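Putative oxidoreductase (PDB 3E82) is a putative oxidoreductase of the Gfo/Idh/MocA family that probably binds a nicotinamide dinucleotide in its Rossmann domain, its substrate being undefined. Local coordinates at residues T7-I13 with L33-A39; E60-P66 with L86-K92; N77-A81 with V96-L102. One frame throughout, in Å; residues are numbered along the deposited sequence.

Contact 1: residues T7-I13 with L33-A39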
ATOM      1  N   THR B   7     -40.860 -13.914  21.752  1.00 28.71           N
ATOM      2  CA  THR B   7     -39.909 -13.322  20.819  1.00 27.15           C
ATOM      3  C   THR B   7     -39.183 -12.132  21.428  1.00 26.35           C
ATOM      4  O   THR B   7     -39.591 -11.589  22.463  1.00 26.69           O
ATOM      5  CB  THR B   7     -40.605 -12.828  19.533  1.00 28.53           C
ATOM      6  OG1 THR B   7     -41.717 -11.996  19.886  1.00 30.25           O
ATOM      7  CG2 THR B   7     -41.092 -13.992  18.696  1.00 28.57           C
ATOM      8  N   ILE B   8     -38.090 -11.739  20.783  1.00 23.95           N
ATOM      9  CA  ILE B   8     -37.321 -10.588  21.220  1.00 23.51           C
ATOM     10  C   ILE B   8     -37.953  -9.439  20.436  1.00 24.30           C
ATOM     11  O   ILE B   8     -37.744  -9.297  19.225  1.00 22.71           O
ATOM     12  CB  ILE B   8     -35.817 -10.756  20.870  1.00 22.71           C
ATOM     13  CG1 ILE B   8     -35.224 -11.877  21.726  1.00 22.18           C
ATOM     14  CG2 ILE B   8     -35.064  -9.467  21.127  1.00 20.43           C
ATOM     15  CD1 ILE B   8     -33.785 -12.231  21.384  1.00 25.23           C
ATOM     16  N   ASN B   9     -38.754  -8.638  21.129  1.00 23.23           N
ATOM     17  CA  ASN B   9     -39.448  -7.531  20.481  1.00 22.78           C
ATOM     18  C   ASN B   9     -38.578  -6.290  20.321  1.00 21.43           C
ATOM     19  O   ASN B   9     -38.079  -5.706  21.288  1.00 20.95           O
ATOM     20  CB  ASN B   9     -40.747  -7.257  21.237  1.00 20.76           C
ATOM     21  CG  ASN B   9     -41.615  -8.512  21.330  1.00 25.07           C
ATOM     22  OD1 ASN B   9     -41.800  -9.223  20.333  1.00 24.42           O
ATOM     23  ND2 ASN B   9     -42.137  -8.798  22.521  1.00 22.71           N
ATOM     24  N   ILE B  10     -38.413  -5.899  19.063  1.00 21.93           N
ATOM     25  CA  ILE B  10     -37.559  -4.786  18.682  1.00 21.00           C
ATOM     26  C   ILE B  10     -38.249  -3.502  18.223  1.00 20.85           C
ATOM     27  O   ILE B  10     -39.295  -3.525  17.581  1.00 21.24           O
ATOM     28  CB  ILE B  10     -36.626  -5.225  17.527  1.00 20.90           C
ATOM     29  CG1 ILE B  10     -35.796  -6.443  17.946  1.00 20.37           C
ATOM     30  CG2 ILE B  10     -35.740  -4.071  17.098  1.00 19.13           C
ATOM     31  CD1 ILE B  10     -35.126  -7.153  16.771  1.00 21.43           C
ATOM     32  N   ALA B  11     -37.630  -2.381  18.567  1.00 20.85           N
ATOM     33  CA  ALA B  11     -38.086  -1.076  18.123  1.00 20.56           C
ATOM     34  C   ALA B  11     -36.914  -0.576  17.283  1.00 19.21           C
ATOM     35  O   ALA B  11     -35.796  -0.444  17.788  1.00 20.24           O
ATOM     36  CB  ALA B  11     -38.313  -0.145  19.299  1.00 19.18           C
ATOM     37  N   LEU B  12     -37.152  -0.366  15.993  1.00 19.92           N
ATOM     38  CA  LEU B  12     -36.122   0.157  15.097  1.00 19.02           C
ATOM     39  C   LEU B  12     -36.291   1.676  15.119  1.00 20.11           C
ATOM     40  O   LEU B  12     -37.358   2.189  14.776  1.00 21.20           O
ATOM     41  CB  LEU B  12     -36.320  -0.375  13.671  1.00 18.37           C
ATOM     42  CG  LEU B  12     -35.491   0.306  12.579  1.00 19.46           C
ATOM     43  CD1 LEU B  12     -34.009   0.227  12.932  1.00 18.74           C
ATOM     44  CD2 LEU B  12     -35.772  -0.351  11.229  1.00 18.07           C
ATOM     45  N   ILE B  13     -35.251   2.381  15.552  1.00 19.83           N
ATOM     46  CA  ILE B  13     -35.284   3.837  15.644  1.00 20.82           C
ATOM     47  C   ILE B  13     -34.741   4.464  14.366  1.00 21.09           C
ATOM     48  O   ILE B  13     -33.536   4.438  14.107  1.00 20.48           O
ATOM     49  CB  ILE B  13     -34.455   4.336  16.847  1.00 20.81           C
ATOM     50  CG1 ILE B  13     -34.874   3.589  18.120  1.00 21.64           C
ATOM     51  CG2 ILE B  13     -34.617   5.843  17.008  1.00 20.49           C
ATOM     52  CD1 ILE B  13     -36.358   3.664  18.459  1.00 21.23           C
ATOM     53  N   LEU B  33     -36.737 -13.069  16.377  1.00 21.54           N
ATOM     54  CA  LEU B  33     -36.719 -11.618  16.479  1.00 22.90           C
ATOM     55  C   LEU B  33     -38.017 -11.078  15.899  1.00 23.00           C
ATOM     56  O   LEU B  33     -38.486 -11.545  14.866  1.00 24.31           O
ATOM     57  CB  LEU B  33     -35.541 -11.033  15.699  1.00 21.11           C
ATOM     58  CG  LEU B  33     -34.132 -11.426  16.142  1.00 21.46           C
ATOM     59  CD1 LEU B  33     -33.132 -10.601  15.346  1.00 22.08           C
ATOM     60  CD2 LEU B  33     -33.961 -11.175  17.649  1.00 21.18           C
ATOM     61  N   ASN B  34     -38.600 -10.089  16.558  1.00 23.11           N
ATOM     62  CA  ASN B  34     -39.845  -9.522  16.065  1.00 22.70           C
ATOM     63  C   ASN B  34     -39.770  -7.995  15.991  1.00 20.75           C
ATOM     64  O   ASN B  34     -39.674  -7.318  17.008  1.00 17.42           O
ATOM     65  CB  ASN B  34     -41.003  -9.983  16.973  1.00 23.12           C
ATOM     66  CG  ASN B  34     -42.308  -9.262  16.688  1.00 25.68           C
ATOM     67  OD1 ASN B  34     -42.663  -9.006  15.537  1.00 25.61           O
ATOM     68  ND2 ASN B  34     -43.039  -8.944  17.748  1.00 28.64           N
ATOM     69  N   LEU B  35     -39.780  -7.466  14.776  1.00 20.42           N
ATOM     70  CA  LEU B  35     -39.757  -6.022  14.574  1.00 22.45           C
ATOM     71  C   LEU B  35     -41.201  -5.554  14.790  1.00 23.40           C
ATOM     72  O   LEU B  35     -42.035  -5.646  13.888  1.00 23.02           O
ATOM     73  CB  LEU B  35     -39.299  -5.691  13.154  1.00 21.86           C
ATOM     74  CG  LEU B  35     -39.277  -4.204  12.783  1.00 23.47           C
ATOM     75  CD1 LEU B  35     -38.503  -3.401  13.823  1.00 22.21           C
ATOM     76  CD2 LEU B  35     -38.650  -4.048  11.405  1.00 24.38           C
ATOM     77  N   ALA B  36     -41.485  -5.062  15.993  1.00 24.00           N
ATOM     78  CA  ALA B  36     -42.832  -4.627  16.358  1.00 23.25           C
ATOM     79  C   ALA B  36     -43.047  -3.123  16.302  1.00 24.93           C
ATOM     80  O   ALA B  36     -44.181  -2.661  16.136  1.00 25.28           O
ATOM     81  CB  ALA B  36     -43.162  -5.133  17.753  1.00 23.48           C
ATOM     82  N   PHE B  37     -41.971  -2.359  16.453  1.00 23.82           N
ATOM     83  CA  PHE B  37     -42.074  -0.904  16.429  1.00 23.91           C
ATOM     84  C   PHE B  37     -41.030  -0.240  15.532  1.00 24.25           C
ATOM     85  O   PHE B  37     -39.912  -0.730  15.384  1.00 22.35           O
ATOM     86  CB  PHE B  37     -41.915  -0.340  17.847  1.00 22.68           C
ATOM     87  CG  PHE B  37     -42.914  -0.872  18.835  1.00 25.32           C
ATOM     88  CD1 PHE B  37     -44.182  -0.303  18.944  1.00 25.68           C
ATOM     89  CD2 PHE B  37     -42.585  -1.944  19.658  1.00 24.34           C
ATOM     90  CE1 PHE B  37     -45.105  -0.797  19.864  1.00 26.74           C
ATOM     91  CE2 PHE B  37     -43.497  -2.447  20.579  1.00 26.17           C
ATOM     92  CZ  PHE B  37     -44.761  -1.873  20.685  1.00 26.22           C
ATOM     93  N   VAL B  38     -41.416   0.883  14.941  1.00 23.71           N
ATOM     94  CA  VAL B  38     -40.527   1.673  14.103  1.00 23.07           C
ATOM     95  C   VAL B  38     -40.777   3.135  14.480  1.00 24.42           C
ATOM     96  O   VAL B  38     -41.915   3.610  14.416  1.00 23.20           O
ATOM     97  CB  VAL B  38     -40.816   1.467  12.589  1.00 23.58           C
ATOM     98  CG1 VAL B  38     -40.036   2.484  11.762  1.00 22.13           C
ATOM     99  CG2 VAL B  38     -40.420   0.059  12.165  1.00 20.94           C
ATOM    100  N   ALA B  39     -39.732   3.833  14.919  1.00 23.71           N
ATOM    101  CA  ALA B  39     -39.886   5.241  15.269  1.00 25.11           C
ATOM    102  C   ALA B  39     -39.529   6.052  14.029  1.00 26.58           C
ATOM    103  O   ALA B  39     -38.401   5.976  13.521  1.00 25.43           O
ATOM    104  CB  ALA B  39     -38.982   5.620  16.434  1.00 23.44           C
TER

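Contact 2: residues E60-P66 with L86-K92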
ATOM      1  N   GLU B  60     -37.856   8.815  21.647  1.00 32.79           N
ATOM      2  CA  GLU B  60     -37.897   8.655  23.097  1.00 33.60           C
ATOM      3  C   GLU B  60     -39.020   7.715  23.532  1.00 33.48           C
ATOM      4  O   GLU B  60     -38.809   6.820  24.349  1.00 33.76           O
ATOM      5  CB  GLU B  60     -38.084  10.016  23.773  1.00 36.62           C
ATOM      6  CG  GLU B  60     -37.017  11.066  23.449  1.00 39.90           C
ATOM      7  CD  GLU B  60     -36.960  11.423  21.965  1.00 42.33           C
ATOM      8  OE1 GLU B  60     -38.030  11.520  21.324  1.00 42.95           O
ATOM      9  OE2 GLU B  60     -35.843  11.616  21.438  1.00 44.02           O
ATOM     10  N   ALA B  61     -40.215   7.921  22.993  1.00 32.83           N
ATOM     11  CA  ALA B  61     -41.354   7.077  23.336  1.00 31.30           C
ATOM     12  C   ALA B  61     -41.138   5.635  22.873  1.00 32.07           C
ATOM     13  O   ALA B  61     -41.485   4.684  23.582  1.00 31.84           O
ATOM     14  CB  ALA B  61     -42.626   7.637  22.716  1.00 31.35           C
ATOM     15  N   ALA B  62     -40.574   5.474  21.678  1.00 31.09           N
ATOM     16  CA  ALA B  62     -40.318   4.144  21.131  1.00 29.56           C
ATOM     17  C   ALA B  62     -39.320   3.395  22.006  1.00 29.11           C
ATOM     18  O   ALA B  62     -39.551   2.253  22.405  1.00 29.52           O
ATOM     19  CB  ALA B  62     -39.779   4.257  19.715  1.00 29.75           C
ATOM     20  N   VAL B  63     -38.208   4.053  22.307  1.00 28.09           N
ATOM     21  CA  VAL B  63     -37.170   3.457  23.131  1.00 29.19           C
ATOM     22  C   VAL B  63     -37.672   3.053  24.521  1.00 29.39           C
ATOM     23  O   VAL B  63     -37.278   2.017  25.047  1.00 29.09           O
ATOM     24  CB  VAL B  63     -35.979   4.428  23.281  1.00 28.66           C
ATOM     25  CG1 VAL B  63     -35.058   3.952  24.372  1.00 30.65           C
ATOM     26  CG2 VAL B  63     -35.218   4.529  21.959  1.00 28.08           C
ATOM     27  N   GLN B  64     -38.549   3.863  25.104  1.00 29.11           N
ATOM     28  CA  GLN B  64     -39.064   3.590  26.448  1.00 29.35           C
ATOM     29  C   GLN B  64     -40.315   2.718  26.544  1.00 28.42           C
ATOM     30  O   GLN B  64     -40.799   2.448  27.642  1.00 28.95           O
ATOM     31  CB  GLN B  64     -39.312   4.917  27.176  1.00 28.60           C
ATOM     32  CG  GLN B  64     -38.049   5.739  27.349  1.00 31.34           C
ATOM     33  CD  GLN B  64     -38.307   7.118  27.919  1.00 32.41           C
ATOM     34  OE1 GLN B  64     -39.078   7.900  27.361  1.00 35.59           O
ATOM     35  NE2 GLN B  64     -37.657   7.428  29.031  1.00 31.50           N
ATOM     36  N   HIS B  65     -40.835   2.266  25.411  1.00 29.42           N
ATOM     37  CA  HIS B  65     -42.041   1.436  25.421  1.00 29.15           C
ATOM     38  C   HIS B  65     -41.787   0.117  26.166  1.00 29.35           C
ATOM     39  O   HIS B  65     -40.814  -0.587  25.886  1.00 28.24           O
ATOM     40  CB  HIS B  65     -42.484   1.159  23.984  1.00 28.04           C
ATOM     41  CG  HIS B  65     -43.904   0.699  23.852  1.00 27.89           C
ATOM     42  ND1 HIS B  65     -44.358  -0.494  24.376  1.00 29.61           N
ATOM     43  CD2 HIS B  65     -44.957   1.241  23.190  1.00 26.48           C
ATOM     44  CE1 HIS B  65     -45.623  -0.668  24.036  1.00 29.40           C
ATOM     45  NE2 HIS B  65     -46.010   0.370  23.316  1.00 27.09           N
ATOM     46  N   PRO B  66     -42.668  -0.230  27.125  1.00 29.19           N
ATOM     47  CA  PRO B  66     -42.554  -1.457  27.919  1.00 27.35           C
ATOM     48  C   PRO B  66     -42.512  -2.758  27.125  1.00 26.16           C
ATOM     49  O   PRO B  66     -41.903  -3.729  27.567  1.00 26.13           O
ATOM     50  CB  PRO B  66     -43.769  -1.386  28.851  1.00 28.57           C
ATOM     51  CG  PRO B  66     -44.763  -0.585  28.065  1.00 28.62           C
ATOM     52  CD  PRO B  66     -43.902   0.502  27.470  1.00 28.40           C
ATOM     53  N   LEU B  86     -30.530   6.655  26.718  1.00 25.73           N
ATOM     54  CA  LEU B  86     -31.918   6.590  27.150  1.00 25.47           C
ATOM     55  C   LEU B  86     -32.421   5.150  27.160  1.00 24.85           C
ATOM     56  O   LEU B  86     -33.088   4.721  28.101  1.00 23.72           O
ATOM     57  CB  LEU B  86     -32.795   7.425  26.216  1.00 26.63           C
ATOM     58  CG  LEU B  86     -34.228   7.633  26.702  1.00 27.90           C
ATOM     59  CD1 LEU B  86     -34.206   8.448  27.992  1.00 29.91           C
ATOM     60  CD2 LEU B  86     -35.036   8.350  25.641  1.00 28.93           C
ATOM     61  N   ALA B  87     -32.101   4.406  26.106  1.00 22.08           N
ATOM     62  CA  ALA B  87     -32.520   3.012  26.003  1.00 22.25           C
ATOM     63  C   ALA B  87     -31.982   2.180  27.165  1.00 21.77           C
ATOM     64  O   ALA B  87     -32.731   1.438  27.806  1.00 21.95           O
ATOM     65  CB  ALA B  87     -32.048   2.424  24.673  1.00 19.76           C
ATOM     66  N   LEU B  88     -30.682   2.303  27.426  1.00 22.02           N
ATOM     67  CA  LEU B  88     -30.041   1.565  28.512  1.00 22.40           C
ATOM     68  C   LEU B  88     -30.656   1.911  29.865  1.00 23.84           C
ATOM     69  O   LEU B  88     -30.971   1.020  30.656  1.00 24.99           O
ATOM     70  CB  LEU B  88     -28.536   1.847  28.537  1.00 19.97           C
ATOM     71  CG  LEU B  88     -27.728   1.224  27.391  1.00 21.33           C
ATOM     72  CD1 LEU B  88     -26.257   1.626  27.528  1.00 19.60           C
ATOM     73  CD2 LEU B  88     -27.866  -0.301  27.424  1.00 19.33           C
ATOM     74  N   ASN B  89     -30.821   3.203  30.133  1.00 24.01           N
ATOM     75  CA  ASN B  89     -31.422   3.641  31.391  1.00 26.11           C
ATOM     76  C   ASN B  89     -32.863   3.134  31.507  1.00 26.62           C
ATOM     77  O   ASN B  89     -33.401   3.011  32.608  1.00 27.87           O
ATOM     78  CB  ASN B  89     -31.368   5.174  31.490  1.00 25.26           C
ATOM     79  CG  ASN B  89     -30.038   5.677  32.041  1.00 25.56           C
ATOM     80  OD1 ASN B  89     -29.525   6.719  31.624  1.00 27.69           O
ATOM     81  ND2 ASN B  89     -29.480   4.942  32.995  1.00 27.14           N
ATOM     82  N   ALA B  90     -33.475   2.819  30.368  1.00 26.99           N
ATOM     83  CA  ALA B  90     -34.844   2.311  30.337  1.00 27.46           C
ATOM     84  C   ALA B  90     -34.864   0.788  30.439  1.00 27.87           C
ATOM     85  O   ALA B  90     -35.910   0.158  30.266  1.00 27.62           O
ATOM     86  CB  ALA B  90     -35.538   2.749  29.051  1.00 27.60           C
ATOM     87  N   GLY B  91     -33.703   0.199  30.715  1.00 28.20           N
ATOM     88  CA  GLY B  91     -33.620  -1.243  30.830  1.00 26.16           C
ATOM     89  C   GLY B  91     -33.736  -2.010  29.520  1.00 25.94           C
ATOM     90  O   GLY B  91     -34.120  -3.179  29.528  1.00 26.54           O
ATOM     91  N   LYS B  92     -33.410  -1.375  28.396  1.00 24.13           N
ATOM     92  CA  LYS B  92     -33.488  -2.058  27.103  1.00 22.77           C
ATOM     93  C   LYS B  92     -32.114  -2.478  26.588  1.00 22.11           C
ATOM     94  O   LYS B  92     -31.098  -1.885  26.943  1.00 21.26           O
ATOM     95  CB  LYS B  92     -34.145  -1.156  26.045  1.00 25.33           C
ATOM     96  CG  LYS B  92     -35.676  -1.108  26.077  1.00 28.60           C
ATOM     97  CD  LYS B  92     -36.211  -0.608  27.403  1.00 29.02           C
ATOM     98  CE  LYS B  92     -37.714  -0.321  27.344  1.00 28.93           C
ATOM     99  NZ  LYS B  92     -38.551  -1.545  27.310  1.00 27.31           N
TER
HETATM  100  O   HOH W   1     -40.213   0.360  29.270  1.00 27.48           O

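Contact 3: residues N77-A81 with V96-L102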
ATOM      1  N   ASN B  77     -26.540  10.364  13.127  1.00 25.28           N
ATOM      2  CA  ASN B  77     -25.315  10.183  13.919  1.00 27.19           C
ATOM      3  C   ASN B  77     -25.295  10.847  15.296  1.00 26.48           C
ATOM      4  O   ASN B  77     -24.912  10.223  16.286  1.00 25.81           O
ATOM      5  CB  ASN B  77     -24.102  10.672  13.114  1.00 27.56           C
ATOM      6  CG  ASN B  77     -23.665   9.680  12.050  1.00 30.56           C
ATOM      7  OD1 ASN B  77     -24.472   8.904  11.532  1.00 30.39           O
ATOM      8  ND2 ASN B  77     -22.380   9.706  11.711  1.00 30.80           N
ATOM      9  N   ALA B  78     -25.696  12.112  15.358  1.00 26.04           N
ATOM     10  CA  ALA B  78     -25.701  12.847  16.616  1.00 25.87           C
ATOM     11  C   ALA B  78     -26.688  12.322  17.661  1.00 25.74           C
ATOM     12  O   ALA B  78     -26.618  12.711  18.825  1.00 24.86           O
ATOM     13  CB  ALA B  78     -25.976  14.328  16.345  1.00 27.49           C
ATOM     14  N   THR B  79     -27.602  11.445  17.250  1.00 24.25           N
ATOM     15  CA  THR B  79     -28.604  10.901  18.172  1.00 25.64           C
ATOM     16  C   THR B  79     -28.217   9.542  18.763  1.00 23.70           C
ATOM     17  O   THR B  79     -28.826   9.076  19.727  1.00 21.63           O
ATOM     18  CB  THR B  79     -29.981  10.732  17.470  1.00 27.89           C
ATOM     19  OG1 THR B  79     -29.920   9.644  16.540  1.00 30.36           O
ATOM     20  CG2 THR B  79     -30.351  11.994  16.715  1.00 30.54           C
ATOM     21  N   HIS B  80     -27.202   8.913  18.183  1.00 21.60           N
ATOM     22  CA  HIS B  80     -26.768   7.602  18.643  1.00 20.74           C
ATOM     23  C   HIS B  80     -26.437   7.522  20.133  1.00 20.99           C
ATOM     24  O   HIS B  80     -27.036   6.729  20.858  1.00 20.38           O
ATOM     25  CB  HIS B  80     -25.575   7.125  17.805  1.00 17.92           C
ATOM     26  CG  HIS B  80     -25.924   6.828  16.376  1.00 16.91           C
ATOM     27  ND1 HIS B  80     -25.024   6.283  15.486  1.00 18.62           N
ATOM     28  CD2 HIS B  80     -27.076   7.006  15.685  1.00 16.32           C
ATOM     29  CE1 HIS B  80     -25.606   6.137  14.307  1.00 17.45           C
ATOM     30  NE2 HIS B  80     -26.852   6.568  14.401  1.00 18.57           N
ATOM     31  N   ALA B  81     -25.500   8.345  20.593  1.00 21.95           N
ATOM     32  CA  ALA B  81     -25.096   8.325  22.000  1.00 22.07           C
ATOM     33  C   ALA B  81     -26.243   8.628  22.967  1.00 23.60           C
ATOM     34  O   ALA B  81     -26.473   7.883  23.923  1.00 24.58           O
ATOM     35  CB  ALA B  81     -23.950   9.304  22.226  1.00 22.26           C
ATOM     36  N   VAL B  96     -26.377  -0.313  18.256  1.00 19.05           N
ATOM     37  CA  VAL B  96     -26.178   1.011  17.664  1.00 18.52           C
ATOM     38  C   VAL B  96     -25.503   0.937  16.303  1.00 19.06           C
ATOM     39  O   VAL B  96     -24.436   0.341  16.155  1.00 18.80           O
ATOM     40  CB  VAL B  96     -25.306   1.907  18.573  1.00 17.77           C
ATOM     41  CG1 VAL B  96     -25.306   3.348  18.048  1.00 17.08           C
ATOM     42  CG2 VAL B  96     -25.799   1.832  20.000  1.00 16.76           C
ATOM     43  N   ASP B  97     -26.143   1.538  15.313  1.00 19.86           N
ATOM     44  CA  ASP B  97     -25.608   1.586  13.962  1.00 20.69           C
ATOM     45  C   ASP B  97     -24.352   2.474  14.039  1.00 21.24           C
ATOM     46  O   ASP B  97     -24.272   3.355  14.893  1.00 18.27           O
ATOM     47  CB  ASP B  97     -26.658   2.218  13.046  1.00 24.19           C
ATOM     48  CG  ASP B  97     -26.407   1.946  11.588  1.00 28.41           C
ATOM     49  OD1 ASP B  97     -26.395   0.758  11.200  1.00 29.96           O
ATOM     50  OD2 ASP B  97     -26.230   2.922  10.827  1.00 30.23           O
ATOM     51  N   LYS B  98     -23.360   2.241  13.185  1.00 19.58           N
ATOM     52  CA  LYS B  98     -22.170   3.084  13.233  1.00 21.35           C
ATOM     53  C   LYS B  98     -22.544   4.531  12.875  1.00 19.96           C
ATOM     54  O   LYS B  98     -23.421   4.765  12.047  1.00 19.14           O
ATOM     55  CB  LYS B  98     -21.091   2.569  12.267  1.00 22.16           C
ATOM     56  CG  LYS B  98     -20.514   1.191  12.624  1.00 23.25           C
ATOM     57  CD  LYS B  98     -19.298   0.861  11.754  1.00 24.77           C
ATOM     58  CE  LYS B  98     -19.647   0.780  10.275  1.00 22.94           C
ATOM     59  NZ  LYS B  98     -20.490  -0.405   9.980  1.00 25.63           N
ATOM     60  N   PRO B  99     -21.889   5.521  13.509  1.00 20.33           N
ATOM     61  CA  PRO B  99     -20.857   5.357  14.530  1.00 19.81           C
ATOM     62  C   PRO B  99     -21.439   5.117  15.918  1.00 20.58           C
ATOM     63  O   PRO B  99     -22.506   5.632  16.261  1.00 20.23           O
ATOM     64  CB  PRO B  99     -20.105   6.679  14.462  1.00 21.90           C
ATOM     65  CG  PRO B  99     -21.219   7.651  14.212  1.00 22.23           C
ATOM     66  CD  PRO B  99     -22.002   6.939  13.112  1.00 20.68           C
ATOM     67  N   PHE B 100     -20.716   4.329  16.705  1.00 20.44           N
ATOM     68  CA  PHE B 100     -21.094   4.001  18.073  1.00 20.54           C
ATOM     69  C   PHE B 100     -21.470   5.308  18.787  1.00 20.85           C
ATOM     70  O   PHE B 100     -22.607   5.492  19.222  1.00 20.23           O
ATOM     71  CB  PHE B 100     -19.896   3.334  18.760  1.00 19.05           C
ATOM     72  CG  PHE B 100     -20.164   2.858  20.160  1.00 18.35           C
ATOM     73  CD1 PHE B 100     -19.114   2.411  20.956  1.00 19.32           C
ATOM     74  CD2 PHE B 100     -21.449   2.873  20.697  1.00 18.06           C
ATOM     75  CE1 PHE B 100     -19.337   1.992  22.269  1.00 18.69           C
ATOM     76  CE2 PHE B 100     -21.679   2.458  22.003  1.00 20.00           C
ATOM     77  CZ  PHE B 100     -20.623   2.019  22.789  1.00 18.39           C
ATOM     78  N   THR B 101     -20.489   6.197  18.902  1.00 19.02           N
ATOM     79  CA  THR B 101     -20.652   7.506  19.521  1.00 20.87           C
ATOM     80  C   THR B 101     -19.793   8.468  18.700  1.00 22.86           C
ATOM     81  O   THR B 101     -19.145   8.058  17.727  1.00 22.12           O
ATOM     82  CB  THR B 101     -20.143   7.527  20.982  1.00 21.47           C
ATOM     83  OG1 THR B 101     -18.769   7.126  21.012  1.00 23.44           O
ATOM     84  CG2 THR B 101     -20.976   6.598  21.861  1.00 21.24           C
ATOM     85  N   LEU B 102     -19.770   9.740  19.085  1.00 22.22           N
ATOM     86  CA  LEU B 102     -18.969  10.704  18.342  1.00 22.26           C
ATOM     87  C   LEU B 102     -17.568  10.854  18.923  1.00 22.74           C
ATOM     88  O   LEU B 102     -16.660  11.319  18.237  1.00 25.77           O
ATOM     89  CB  LEU B 102     -19.694  12.049  18.267  1.00 23.62           C
ATOM     90  CG  LEU B 102     -21.035  11.952  17.525  1.00 25.52           C
ATOM     91  CD1 LEU B 102     -21.650  13.335  17.387  1.00 28.21           C
ATOM     92  CD2 LEU B 102     -20.818  11.332  16.144  1.00 26.17           C
TER
HETATM   93  O   HOH W   2     -27.265   5.431  11.608  1.00 29.69           O

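Contact 1: residues T7-I13 with L33-A39
Asn34 and Asn9 join their side-chain amides across two parallel strands of a Rossmann fold. Strands 8-13 and 33-39, with helix 17-28 between them in sequence, form a beta-alpha-beta unit, and their axes lie 18° apart. The two amide planes are nearly perpendicular, at 85°. Asn34 ND2 donates to Asn9 OD1 at 2.9 Å, with the acceptor close to the plane of the Asn34 amide. The donor stands above the carbonyl plane of Asn9. The CG of Asn34 is anti to the backbone nitrogen (chi1 170°), which swings the amide over Asn9. Thr7 OG1 reaches the same OD1 at 2.8 Å from the opposite face, so two donors grip this oxygen. Ser4 bonds to Thr7 OG1 and to Asn9 ND2, tying the start of the chain to the pair.

The other face is apolar. Ile8 and Leu33 lie side by side and point the same way, with Leu33 CD2 3.7 Å from Ile8 CB. Leu35 leans across toward the first strand, and its CD1 rests 3.7 Å from Leu12 CB. Ile10 touches Leu33 through CD1 and Leu35 through CG2. Helix 17-28 packs over this face through Ala24 and Ile27, while Leu12 touches His23.

Further along, on the Asn9 face, Ala11 CB meets Phe37 CB at 3.9 Å. Ile13 CD1 touches Ala39 CB at 3.8 Å. The register slips by one residue between Ile10 and Ala11, which makes a beta bulge at Ala36. Both successive amides there turn to one acceptor in its carbonyl plane: Ala36 N lies 3.1 Å from Ile10 O, and Phe37 N lies 3.1 Å from Ile10 O.

Contact 2: residues E60-P66 with L86-K92
Lys92 reaches His65 through two bends in its side chain, at chi2 (60°) and chi4 (73°). They fold the chain past the carbonyl of Val63 and bring NZ to His65 O at 2.8 Å. The segments take in the C-terminal parts of helices 59-64 and 80-89 and the loops that follow. Both helices pack against the parallel sheet of the Rossmann fold. Val63, Ala87 and Lys92 all rest on Val71 of strand 70-73.

Leu86 makes the outer part of the contact. With CG anti to the backbone nitrogen, its branched end extends toward the other helix. CD2 lies 3.9 Å from Glu60 CB, and the two side chains meet at about a right angle. In the inner part Val63 CG1 lies over Ala87; the modelled spacing there is doubtful. Ala90 CB adds a looser touch, 4.3 Å from Gln64 CG.

Helix 80-89 ends in a Schellman motif. Gly91, with positive phi, is the C-prime residue. Lys92 N bonds to Ala87 O at 3.0 Å, and Gly91 N bonds to Leu88 O at 2.9 Å. This turn sends the Lys92 side chain back toward the first helix. Its CE passes 3.3 Å from Val63 O. The ammonium group is then shared by carbonyl oxygens, since NZ also bonds to Val68 O in the loop before strand 70-73. Such a cluster would probably favour the charged lysine. The nitrogen approaches His65 O from above the carbonyl plane, 38° out of it. A water donates to Gln64 O at 2.7 Å and accepts a weak bond from Lys92 NZ at 3.2 Å.

Contact 3: residues N77-A81 with V96-L102
His80, in the first turn of helix 80-89, faces a chain that leaves strand 93-96 at Val96 and bends through a cis peptide between Lys98 and Pro99. The bend presents several carbonyl oxygens to the imidazole. Pro99 O takes the bond: His80 ND1 donates to it at 2.7 Å. The bond is almost straight (173°), and the acceptor lies in the ring plane. Lys98 O also sits at the ring edge, 3.4 Å from His80 CE1. Asp97 O is close too, but its angle is too poor for a hydrogen bond.

The ring is held by more than this bond. Asn77 CA covers one face, 3.9 Å above its centre. Val96 CG1 approaches obliquely and lies 3.8 Å from His80 CB. The other ring nitrogen, His80 NE2, bonds to Ser75 O. A water links the same atom to the aspartate: it receives a weak bond from His80 NE2 at 3.0 Å and donates to Asp97 OD2 at 2.8 Å. Asp97 OD1 bonds to His23 of helix 17-28.

Asn77 has CG beside the backbone nitrogen (chi1 -78°), and this lays its amide against the proline ring. ND2 comes within 3.1 Å of Pro99 CD, the side chains crossing at about a right angle. Deeper in, Thr101 CG2 meets Ala81 CB at 4.0 Å. Phe100 turns away to helix 320-339.

Asp97, Lys98 and Pro99 match the Glu-Lys-Pro type motif of the Gfo/Idh/MocA family, with aspartate first. In relatives this motif borders the nicotinamide and substrate site. His80 bonds to its backbone at Pro99 O, which is consistent with a similar site lying beside it.

How the contacts relate
All three contacts lie in the Rossmann domain. Contact 1 is strand pairing inside the sheet; just over half of its residues are buried and none is exposed. Contact 2 joins two helices at the outside of that sheet and has both buried and exposed residues. The two touch: Ala39 and Ile13 pack on Ala62, and the Phe37 ring meets His65. Contacts 2 and 3 share helix 80-89, one using its C-terminal end and the other its start. Contact 3 lies nearer the centre of the chain, yet mixes buried His80, Ala81 and Thr101 with exposed Asn77, Ala78 and Leu102. Backbone ladder bonds dominate contact 1, whereas a lysine and a histidine donate to backbone oxygens in contacts 2 and 3.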